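Local coordinates for demethyldecarbamoylnovobiocin O-methyltransferase (Streptomyces caeruleus, PDB 2WK1), which transfers a methyl group from S-adenosyl-L-methionine to the 4-hydroxyl of the noviose sugar in the penultimate step of novobiocin biosynthesis, at residues A[45-57]-A[66-78]. Sequence-based numbering, arbitrary orientation.
Sequences VLAGTVYEDPAHR and TYREEVRNEGRDW. With SO4 (sulfate ion), chain D.
Arg72 reaches across to the turn after helix 35-47 and illustrates how one guanidinium can tie together the backbone carbonyls of a helix end and the loop after it. Its chain leaves with CG anti to the backbone N (chi1 -169°), then bends at chi2 and chi3, which sets the guanidinium between the Ala47 and Asp53 carbonyls and the Asp77 carboxylate. There NH1 and NH2 close end-on upon a single atom, Asp53 O, with NH2 at 2.9 Å, while NH1 also donates to Ala47 O at 3.0 Å, a partner tilted somewhat from the guanidinium plane. The remaining edge is taken by Asp77, which meets it side-on: Arg72 NE lies 2.8 Å from Asp77 OD1, on the syn lone pair, and NH2 bonds OD2. Five bonds thus fix the rotation of the group, and the carboxylate probably balances its charge. Ala47 O lies at the helix end, where Gly48 at positive phi closes a Schellman motif, and Asp53 O comes just after the type I turn Thr49-Glu52.

Alongside, one face of the Tyr67 ring is met by Glu52 CA, 3.6 Å from the ring centroid and nearly on its normal, a CH-pi contact. The Glu52 side chain crosses the ring at about a right angle, CB 3.6 Å from Tyr67 CD2, before its carboxylate goes on to Asn183 of the second subunit. At the far end of the ring, Thr49 CG2 packs against Tyr67 OH and Arg72 CG, and a water links that hydroxyl to Thr49 O.

Beyond them the chains are joined by backbone bonds: Ala55 N to Thr66 O, and His56 N to Trp78 O, the latter 2.7 Å long. Trp78 carries the contact toward the cofactor site, its side chain about 4 Å from that of Met85, an S-adenosyl-L-methionine-binding residue.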
loop_
_atom_site.group_PDB
_atom_site.type_symbol
_atom_site.label_atom_id
_atom_site.label_comp_id
_atom_site.label_asym_id
_atom_site.label_seq_id
_atom_site.Cartn_x
_atom_site.Cartn_y
_atom_site.Cartn_z
ATOM N N VAL A 45 -0.163 2.589 3.676
ATOM C CA VAL A 45 -1.054 2.419 2.527
ATOM C C VAL A 45 -2.446 2.961 2.860
ATOM O O VAL A 45 -3.063 3.673 2.087
ATOM C CB VAL A 45 -1.129 0.908 2.058
ATOM C CG1 VAL A 45 -2.063 0.786 0.907
ATOM C CG2 VAL A 45 0.272 0.346 1.785
ATOM N N LEU A 46 -2.945 2.595 4.021
ATOM C CA LEU A 46 -4.301 2.983 4.389
ATOM C C LEU A 46 -4.504 4.493 4.429
ATOM O O LEU A 46 -5.554 5.003 4.017
ATOM C CB LEU A 46 -4.661 2.382 5.759
ATOM C CG LEU A 46 -4.956 0.883 5.740
ATOM C CD1 LEU A 46 -4.919 0.352 7.164
ATOM C CD2 LEU A 46 -6.285 0.574 5.084
ATOM N N ALA A 47 -3.505 5.209 4.942
ATOM C CA ALA A 47 -3.552 6.674 5.023
ATOM C C ALA A 47 -3.105 7.333 3.730
ATOM O O ALA A 47 -3.258 8.540 3.566
ATOM C CB ALA A 47 -2.695 7.165 6.162
ATOM N N GLY A 48 -2.529 6.547 2.824
ATOM C CA GLY A 48 -2.068 7.073 1.548
ATOM C C GLY A 48 -0.773 7.847 1.584
ATOM O O GLY A 48 -0.450 8.559 0.619
ATOM N N THR A 49 0.006 7.695 2.643
ATOM C CA THR A 49 1.319 8.352 2.667
ATOM C C THR A 49 2.286 7.702 1.656
ATOM O O THR A 49 3.104 8.372 1.047
ATOM C CB THR A 49 1.950 8.390 4.066
ATOM O OG1 THR A 49 2.128 7.063 4.533
ATOM C CG2 THR A 49 1.099 9.194 5.045
ATOM N N VAL A 50 2.153 6.399 1.418
ATOM C CA VAL A 50 3.133 5.695 0.615
ATOM C C VAL A 50 3.058 6.123 -0.847
ATOM O O VAL A 50 4.060 6.091 -1.558
ATOM C CB VAL A 50 3.015 4.166 0.832
ATOM C CG1 VAL A 50 1.763 3.602 0.186
ATOM C CG2 VAL A 50 4.258 3.457 0.311
ATOM N N TYR A 51 1.877 6.559 -1.280
ATOM C CA TYR A 51 1.672 7.037 -2.640
ATOM C C TYR A 51 1.278 8.505 -2.714
ATOM O O TYR A 51 0.830 8.974 -3.751
ATOM C CB TYR A 51 0.694 6.132 -3.428
ATOM C CG TYR A 51 -0.719 5.969 -2.885
ATOM C CD1 TYR A 51 -1.011 5.034 -1.903
ATOM C CD2 TYR A 51 -1.760 6.736 -3.387
ATOM C CE1 TYR A 51 -2.299 4.879 -1.426
ATOM C CE2 TYR A 51 -3.053 6.581 -2.922
ATOM C CZ TYR A 51 -3.320 5.666 -1.941
ATOM O OH TYR A 51 -4.629 5.537 -1.530
ATOM N N GLU A 52 1.450 9.230 -1.599
ATOM C CA GLU A 52 1.259 10.680 -1.544
ATOM C C GLU A 52 -0.120 11.079 -2.032
ATOM O O GLU A 52 -0.285 12.003 -2.832
ATOM C CB GLU A 52 2.366 11.400 -2.330
ATOM C CG GLU A 52 3.738 11.030 -1.824
ATOM C CD GLU A 52 4.879 11.631 -2.593
ATOM O OE1 GLU A 52 4.702 12.644 -3.294
ATOM O OE2 GLU A 52 5.969 11.095 -2.453
ATOM N N ASP A 53 -1.141 10.386 -1.537
ATOM C CA ASP A 53 -2.492 10.673 -1.972
ATOM C C ASP A 53 -2.892 12.094 -1.574
ATOM O O ASP A 53 -2.832 12.449 -0.390
ATOM C CB ASP A 53 -3.467 9.668 -1.338
ATOM C CG ASP A 53 -4.851 9.717 -1.959
ATOM O OD1 ASP A 53 -4.950 9.801 -3.210
ATOM O OD2 ASP A 53 -5.849 9.705 -1.208
ATOM N N PRO A 54 -3.301 12.919 -2.551
ATOM C CA PRO A 54 -3.699 14.274 -2.193
ATOM C C PRO A 54 -4.991 14.339 -1.409
ATOM O O PRO A 54 -5.744 13.363 -1.363
ATOM C CB PRO A 54 -3.871 14.958 -3.554
ATOM C CG PRO A 54 -4.104 13.897 -4.484
ATOM C CD PRO A 54 -3.436 12.662 -3.993
ATOM N N ALA A 55 -5.255 15.498 -0.814
ATOM C CA ALA A 55 -6.546 15.751 -0.189
ATOM C C ALA A 55 -7.679 15.790 -1.238
ATOM O O ALA A 55 -7.475 16.154 -2.417
ATOM C CB ALA A 55 -6.516 17.043 0.629
ATOM N N HIS A 56 -8.874 15.399 -0.804
ATOM C CA HIS A 56 -10.082 15.325 -1.626
ATOM C C HIS A 56 -10.375 16.708 -2.216
ATOM O O HIS A 56 -10.170 17.725 -1.539
ATOM C CB HIS A 56 -11.258 14.892 -0.719
ATOM C CG HIS A 56 -12.406 14.264 -1.438
ATOM N ND1 HIS A 56 -13.264 14.973 -2.259
ATOM C CD2 HIS A 56 -12.865 12.991 -1.421
ATOM C CE1 HIS A 56 -14.182 14.152 -2.737
ATOM N NE2 HIS A 56 -13.963 12.944 -2.241
ATOM N N ARG A 57 -10.842 16.727 -3.471
ATOM C CA ARG A 57 -11.279 17.978 -4.138
ATOM C C ARG A 57 -12.271 18.769 -3.272
ATOM O O ARG A 57 -12.282 20.006 -3.289
ATOM C CB ARG A 57 -11.900 17.678 -5.518
ATOM C CG ARG A 57 -13.306 17.026 -5.466
ATOM C CD ARG A 57 -13.769 16.480 -6.815
ATOM N NE ARG A 57 -14.116 15.051 -6.735
ATOM C CZ ARG A 57 -15.277 14.560 -6.287
ATOM N NH1 ARG A 57 -16.244 15.370 -5.853
ATOM N NH2 ARG A 57 -15.469 13.240 -6.266
ATOM N N THR A 66 -3.546 19.131 -2.706
ATOM C CA THR A 66 -2.121 18.812 -2.523
ATOM C C THR A 66 -1.943 17.753 -1.426
ATOM O O THR A 66 -2.823 17.571 -0.558
ATOM C CB THR A 66 -1.384 20.024 -2.234
ATOM O OG1 THR A 66 -0.205 20.187 -2.978
ATOM C CG2 THR A 66 -2.186 21.284 -1.950
ATOM N N TYR A 67 -0.856 16.998 -1.516
ATOM C CA TYR A 67 -0.439 16.124 -0.418
ATOM C C TYR A 67 0.537 16.842 0.489
ATOM O O TYR A 67 1.568 17.351 0.033
ATOM C CB TYR A 67 0.207 14.844 -0.969
ATOM C CG TYR A 67 0.808 13.967 0.102
ATOM C CD1 TYR A 67 -0.003 13.244 0.964
ATOM C CD2 TYR A 67 2.177 13.890 0.275
ATOM C CE1 TYR A 67 0.533 12.475 1.957
ATOM C CE2 TYR A 67 2.733 13.098 1.253
ATOM C CZ TYR A 67 1.895 12.373 2.086
ATOM O OH TYR A 67 2.435 11.576 3.066
ATOM N N ARG A 68 0.243 16.849 1.785
ATOM C CA ARG A 68 1.178 17.353 2.790
ATOM C C ARG A 68 1.351 16.306 3.875
ATOM O O ARG A 68 0.392 15.985 4.594
ATOM C CB ARG A 68 0.669 18.651 3.423
ATOM C CG ARG A 68 0.557 19.816 2.447
ATOM C CD ARG A 68 -0.018 21.056 3.132
ATOM N NE ARG A 68 -0.693 21.934 2.170
ATOM C CZ ARG A 68 -0.080 22.761 1.321
ATOM N NH1 ARG A 68 1.255 22.858 1.296
ATOM N NH2 ARG A 68 -0.815 23.507 0.487
ATOM N N GLU A 69 2.553 15.758 3.985
ATOM C CA GLU A 69 2.805 14.654 4.904
ATOM C C GLU A 69 2.474 15.013 6.347
ATOM O O GLU A 69 1.929 14.196 7.074
ATOM C CB GLU A 69 4.240 14.117 4.778
ATOM C CG GLU A 69 4.441 12.835 5.556
ATOM C CD GLU A 69 5.820 12.234 5.429
ATOM O OE1 GLU A 69 6.710 12.867 4.830
ATOM O OE2 GLU A 69 6.008 11.112 5.950
ATOM N N GLU A 70 2.782 16.236 6.765
ATOM C CA GLU A 70 2.531 16.633 8.135
ATOM C C GLU A 70 1.020 16.630 8.456
ATOM O O GLU A 70 0.611 16.226 9.544
ATOM C CB GLU A 70 3.178 18.009 8.433
ATOM C CG GLU A 70 2.711 19.217 7.586
ATOM C CD GLU A 70 3.344 19.374 6.162
ATOM O OE1 GLU A 70 4.055 18.470 5.618
ATOM O OE2 GLU A 70 3.105 20.453 5.569
ATOM N N VAL A 71 0.203 17.018 7.482
ATOM C CA VAL A 71 -1.249 17.037 7.626
ATOM C C VAL A 71 -1.771 15.596 7.686
ATOM O O VAL A 71 -2.592 15.254 8.550
ATOM C CB VAL A 71 -1.920 17.820 6.482
ATOM C CG1 VAL A 71 -3.426 17.674 6.505
ATOM C CG2 VAL A 71 -1.494 19.321 6.530
ATOM N N ARG A 72 -1.278 14.735 6.802
ATOM C CA ARG A 72 -1.729 13.339 6.779
ATOM C C ARG A 72 -1.276 12.589 8.030
ATOM O O ARG A 72 -1.993 11.725 8.544
ATOM C CB ARG A 72 -1.231 12.646 5.527
ATOM C CG ARG A 72 -1.865 11.281 5.297
ATOM C CD ARG A 72 -3.384 11.325 5.117
ATOM N NE ARG A 72 -3.820 12.328 4.144
ATOM C CZ ARG A 72 -3.640 12.253 2.835
ATOM N NH1 ARG A 72 -3.070 11.190 2.277
ATOM N NH2 ARG A 72 -4.063 13.244 2.057
ATOM N N ASN A 73 -0.112 12.943 8.558
ATOM C CA ASN A 73 0.400 12.310 9.753
ATOM C C ASN A 73 -0.517 12.452 10.947
ATOM O O ASN A 73 -0.566 11.566 11.808
ATOM C CB ASN A 73 1.828 12.771 10.083
ATOM C CG ASN A 73 2.741 11.686 9.782
ATOM O OD1 ASN A 73 2.907 11.353 8.619
ATOM N ND2 ASN A 73 3.088 10.918 10.820
ATOM N N GLU A 74 -1.219 13.584 11.014
ATOM C CA GLU A 74 -2.123 13.887 12.112
ATOM C C GLU A 74 -3.593 13.743 11.744
ATOM O O GLU A 74 -4.459 14.028 12.532
ATOM C CB GLU A 74 -1.806 15.263 12.695
ATOM C CG GLU A 74 -0.455 15.291 13.389
ATOM C CD GLU A 74 -0.083 16.618 13.970
ATOM O OE1 GLU A 74 -0.432 17.658 13.369
ATOM O OE2 GLU A 74 0.597 16.607 15.019
ATOM N N GLY A 75 -3.878 13.256 10.545
ATOM C CA GLY A 75 -5.257 12.999 10.146
ATOM C C GLY A 75 -6.092 14.254 10.019
ATOM O O GLY A 75 -7.261 14.278 10.405
ATOM N N ARG A 76 -5.493 15.285 9.420
ATOM C CA ARG A 76 -6.148 16.591 9.346
ATOM C C ARG A 76 -6.661 16.971 7.981
ATOM O O ARG A 76 -6.931 18.138 7.688
ATOM C CB ARG A 76 -5.216 17.655 9.937
ATOM C CG ARG A 76 -5.323 17.668 11.455
ATOM C CD ARG A 76 -6.698 18.285 11.822
ATOM N NE ARG A 76 -6.943 18.424 13.243
ATOM C CZ ARG A 76 -6.659 19.503 13.958
ATOM N NH1 ARG A 76 -6.095 20.582 13.396
ATOM N NH2 ARG A 76 -6.965 19.509 15.239
ATOM N N ASP A 77 -6.868 15.971 7.147
ATOM C CA ASP A 77 -7.537 16.143 5.880
ATOM C C ASP A 77 -8.403 14.929 5.535
ATOM O O ASP A 77 -8.414 13.917 6.277
ATOM C CB ASP A 77 -6.538 16.500 4.756
ATOM C CG ASP A 77 -5.540 15.399 4.432
ATOM O OD1 ASP A 77 -5.587 14.308 5.040
ATOM O OD2 ASP A 77 -4.731 15.625 3.492
ATOM N N TRP A 78 -9.138 15.047 4.432
ATOM C CA TRP A 78 -9.846 13.918 3.839
ATOM C C TRP A 78 -9.064 13.465 2.614
ATOM O O TRP A 78 -9.005 14.196 1.642
ATOM C CB TRP A 78 -11.259 14.297 3.360
ATOM C CG TRP A 78 -12.255 14.651 4.417
ATOM C CD1 TRP A 78 -12.271 14.237 5.718
ATOM C CD2 TRP A 78 -13.427 15.463 4.233
ATOM N NE1 TRP A 78 -13.366 14.774 6.371
ATOM C CE2 TRP A 78 -14.092 15.520 5.478
ATOM C CE3 TRP A 78 -13.974 16.147 3.139
ATOM C CZ2 TRP A 78 -15.283 16.233 5.661
ATOM C CZ3 TRP A 78 -15.155 16.864 3.328
ATOM C CH2 TRP A 78 -15.791 16.895 4.580
HETATM S S SO4 D . -5.829 22.787 16.143
HETATM O O1 SO4 D . -6.073 23.583 17.346
HETATM O O2 SO4 D . -5.597 21.428 16.603
HETATM O O3 SO4 D . -4.636 23.338 15.476
HETATM O O4 SO4 D . -6.976 22.844 15.237
HETATM O O HOH W 1 4.707 10.415 2.092
#